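Local coordinates for protein FucU (Bifidobacterium longum subsp. infantis, PDB 3MVK) that probably interconverts the alpha and beta anomers of L-fucose and the pyranose and furanose forms of beta-D-ribose, assembling as a decamer, at residues V27-N32 with Y123-S128. Numbering follows the deposited sequence.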
ATOM      1  N   VAL G  27      -7.231 -21.960 -13.099  1.00 14.39           N
ATOM      2  CA  VAL G  27      -7.035 -23.293 -12.569  1.00 14.35           C
ATOM      3  C   VAL G  27      -8.110 -23.569 -11.526  1.00 13.98           C
ATOM      4  O   VAL G  27      -8.295 -22.778 -10.596  1.00 13.98           O
ATOM      5  CB  VAL G  27      -5.674 -23.414 -11.860  1.00 13.72           C
ATOM      6  CG1 VAL G  27      -5.483 -24.824 -11.275  1.00 14.33           C
ATOM      7  CG2 VAL G  27      -4.514 -23.094 -12.808  1.00 15.70           C
ATOM      8  N   ILE G  28      -8.825 -24.680 -11.682  1.00 13.70           N
ATOM      9  CA  ILE G  28      -9.645 -25.194 -10.576  1.00 13.82           C
ATOM     10  C   ILE G  28      -8.727 -26.123  -9.807  1.00 14.37           C
ATOM     11  O   ILE G  28      -8.342 -27.183 -10.323  1.00 15.01           O
ATOM     12  CB  ILE G  28     -10.900 -25.957 -11.089  1.00 12.83           C
ATOM     13  CG1 ILE G  28     -11.730 -25.044 -11.999  1.00 13.69           C
ATOM     14  CG2 ILE G  28     -11.720 -26.498  -9.889  1.00 15.40           C
ATOM     15  CD1 ILE G  28     -12.894 -25.722 -12.661  1.00 15.74           C
ATOM     16  N   ALA G  29      -8.355 -25.712  -8.602  1.00 13.43           N
ATOM     17  CA  ALA G  29      -7.357 -26.423  -7.798  1.00 12.82           C
ATOM     18  C   ALA G  29      -8.095 -27.342  -6.845  1.00 13.97           C
ATOM     19  O   ALA G  29      -9.017 -26.911  -6.153  1.00 13.55           O
ATOM     20  CB  ALA G  29      -6.490 -25.411  -7.024  1.00 13.97           C
ATOM     21  N   ASP G  30      -7.686 -28.611  -6.798  1.00 13.92           N
ATOM     22  CA  ASP G  30      -8.255 -29.519  -5.804  1.00 14.89           C
ATOM     23  C   ASP G  30      -7.756 -29.180  -4.383  1.00 14.77           C
ATOM     24  O   ASP G  30      -6.906 -28.297  -4.198  1.00 14.46           O
ATOM     25  CB  ASP G  30      -8.053 -31.010  -6.219  1.00 14.87           C
ATOM     26  CG  ASP G  30      -6.588 -31.487  -6.159  1.00 17.37           C
ATOM     27  OD1 ASP G  30      -5.759 -30.961  -5.370  1.00 17.36           O
ATOM     28  OD2 ASP G  30      -6.286 -32.464  -6.894  1.00 16.34           O
ATOM     29  N   GLY G  31      -8.329 -29.840  -3.381  1.00 14.18           N
ATOM     30  CA  GLY G  31      -8.061 -29.533  -1.980  1.00 15.57           C
ATOM     31  C   GLY G  31      -6.606 -29.729  -1.580  1.00 16.38           C
ATOM     32  O   GLY G  31      -6.115 -29.085  -0.642  1.00 18.09           O
ATOM     33  N   ASN G  32      -5.916 -30.606  -2.298  1.00 16.18           N
ATOM     34  CA  ASN G  32      -4.523 -30.879  -1.995  1.00 16.72           C
ATOM     35  C   ASN G  32      -3.533 -29.981  -2.724  1.00 15.74           C
ATOM     36  O   ASN G  32      -2.351 -30.029  -2.469  1.00 17.27           O
ATOM     37  CB  ASN G  32      -4.200 -32.336  -2.309  1.00 15.44           C
ATOM     38  CG  ASN G  32      -4.597 -33.256  -1.185  1.00 17.98           C
ATOM     39  OD1 ASN G  32      -5.569 -34.002  -1.289  1.00 22.06           O
ATOM     40  ND2 ASN G  32      -3.872 -33.183  -0.090  1.00 16.03           N
ATOM     41  N   TYR G 123      -4.215 -16.800 -14.862  1.00 14.65           N
ATOM     42  CA  TYR G 123      -4.717 -15.497 -14.412  1.00 14.03           C
ATOM     43  C   TYR G 123      -5.341 -15.621 -13.019  1.00 13.76           C
ATOM     44  O   TYR G 123      -5.232 -14.714 -12.197  1.00 13.71           O
ATOM     45  CB  TYR G 123      -5.734 -14.960 -15.414  1.00 15.05           C
ATOM     46  CG  TYR G 123      -6.209 -13.564 -15.083  1.00 13.75           C
ATOM     47  CD1 TYR G 123      -5.350 -12.470 -15.204  1.00 15.29           C
ATOM     48  CD2 TYR G 123      -7.509 -13.346 -14.627  1.00 15.10           C
ATOM     49  CE1 TYR G 123      -5.793 -11.179 -14.893  1.00 16.20           C
ATOM     50  CE2 TYR G 123      -7.975 -12.052 -14.317  1.00 16.96           C
ATOM     51  CZ  TYR G 123      -7.099 -10.986 -14.451  1.00 17.52           C
ATOM     52  OH  TYR G 123      -7.500  -9.708 -14.142  1.00 16.00           O
ATOM     53  N   CYS G 124      -5.998 -16.758 -12.765  1.00 12.84           N
ATOM     54  CA  CYS G 124      -6.702 -16.959 -11.521  1.00 13.59           C
ATOM     55  C   CYS G 124      -6.604 -18.432 -11.116  1.00 12.98           C
ATOM     56  O   CYS G 124      -6.707 -19.309 -11.964  1.00 13.81           O
ATOM     57  CB  CYS G 124      -8.162 -16.583 -11.730  1.00 13.63           C
ATOM     58  SG  CYS G 124      -9.303 -16.994 -10.375  1.00 16.69           S
ATOM     59  N   VAL G 125      -6.395 -18.677  -9.827  1.00 13.20           N
ATOM     60  CA  VAL G 125      -6.434 -20.048  -9.262  1.00 12.85           C
ATOM     61  C   VAL G 125      -7.601 -20.063  -8.281  1.00 12.11           C
ATOM     62  O   VAL G 125      -7.690 -19.224  -7.382  1.00 12.89           O
ATOM     63  CB  VAL G 125      -5.114 -20.394  -8.524  1.00 13.16           C
ATOM     64  CG1 VAL G 125      -5.186 -21.793  -7.894  1.00 15.14           C
ATOM     65  CG2 VAL G 125      -3.929 -20.299  -9.477  1.00 13.51           C
ATOM     66  N   ILE G 126      -8.523 -20.986  -8.495  1.00 12.57           N
ATOM     67  CA  ILE G 126      -9.674 -21.164  -7.615  1.00 13.12           C
ATOM     68  C   ILE G 126      -9.367 -22.313  -6.671  1.00 13.79           C
ATOM     69  O   ILE G 126      -9.224 -23.449  -7.118  1.00 14.42           O
ATOM     70  CB  ILE G 126     -10.912 -21.510  -8.438  1.00 13.84           C
ATOM     71  CG1 ILE G 126     -11.245 -20.366  -9.399  1.00 16.22           C
ATOM     72  CG2 ILE G 126     -12.117 -21.826  -7.528  1.00 15.51           C
ATOM     73  CD1 ILE G 126     -12.239 -20.793 -10.487  1.00 17.05           C
ATOM     74  N   ALA G 127      -9.289 -22.016  -5.373  1.00 12.96           N
ATOM     75  CA  ALA G 127      -8.895 -23.033  -4.380  1.00 13.63           C
ATOM     76  C   ALA G 127     -10.146 -23.765  -3.904  1.00 14.09           C
ATOM     77  O   ALA G 127     -10.845 -23.281  -3.002  1.00 15.35           O
ATOM     78  CB  ALA G 127      -8.171 -22.377  -3.208  1.00 13.75           C
ATOM     79  N   SER G 128     -10.444 -24.903  -4.525  1.00 13.72           N
ATOM     80  CA  SER G 128     -11.631 -25.676  -4.112  1.00 14.91           C
ATOM     81  C   SER G 128     -11.327 -26.495  -2.884  1.00 15.55           C
ATOM     82  O   SER G 128     -10.194 -26.527  -2.386  1.00 16.73           O
ATOM     83  CB  SER G 128     -12.128 -26.627  -5.215  1.00 14.18           C
ATOM     84  OG  SER G 128     -11.360 -27.824  -5.273  1.00 15.99           O
TER
HETATM   85  O   HOH W   1      -7.499 -25.819  -3.283  1.00 16.50           O
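The flat carbonyl of Ala29 is gripped by two donors from Ser128: the backbone N lies in the carbonyl plane at 3.0 Å from Ala29 O, while OG comes in tilted 24° from that plane and sits closer, 2.7 Å from the same oxygen. Ser128 OG gets there because it is tucked between its own backbone N and carbonyl carbon (chi1 80°), which also lets it accept from Glu130 N. Replacing the serine by alanine would remove the hydroxyl, and is likely to cost Ala29 O its shorter bond and leave Glu130 N without this acceptor.

Further back, Ile126 clips Val27 and Ala29 from one side: its N points almost straight at Val27 O (2.8 Å, 175° at the hydrogen), and its O accepts from Ala29 N. Val27 N closes the row on Cys124 O. This is a parallel ladder in the heart of the mixed sheet of the RbsD/FucU fold, where strand 124-128 is flanked by 25-29 and 43-47, and 25-29 in turn pairs antiparallel with 137-140.

On one face of the ladder Ile28 and Ile126 both pack against Ile59 of helix 52-60. On the other, Val27, Ala29 and Val125 project together; Val125 CG1, anti to the backbone N, reaches Ala29 CB at 3.9 Å.

At Asp30 and Ser128 a water lies between the two segments, 2.7 Å from Asp30 O and 2.9 Å from Ser128 O, within donating distance of both. Asp30 CB points away from 123-128; OD2 accepts from Ala135 N, and OD1 hydrogen-bonds a glycerol, probably from the crystallisation liquor, which is consistent with a pocket at this end of the strands.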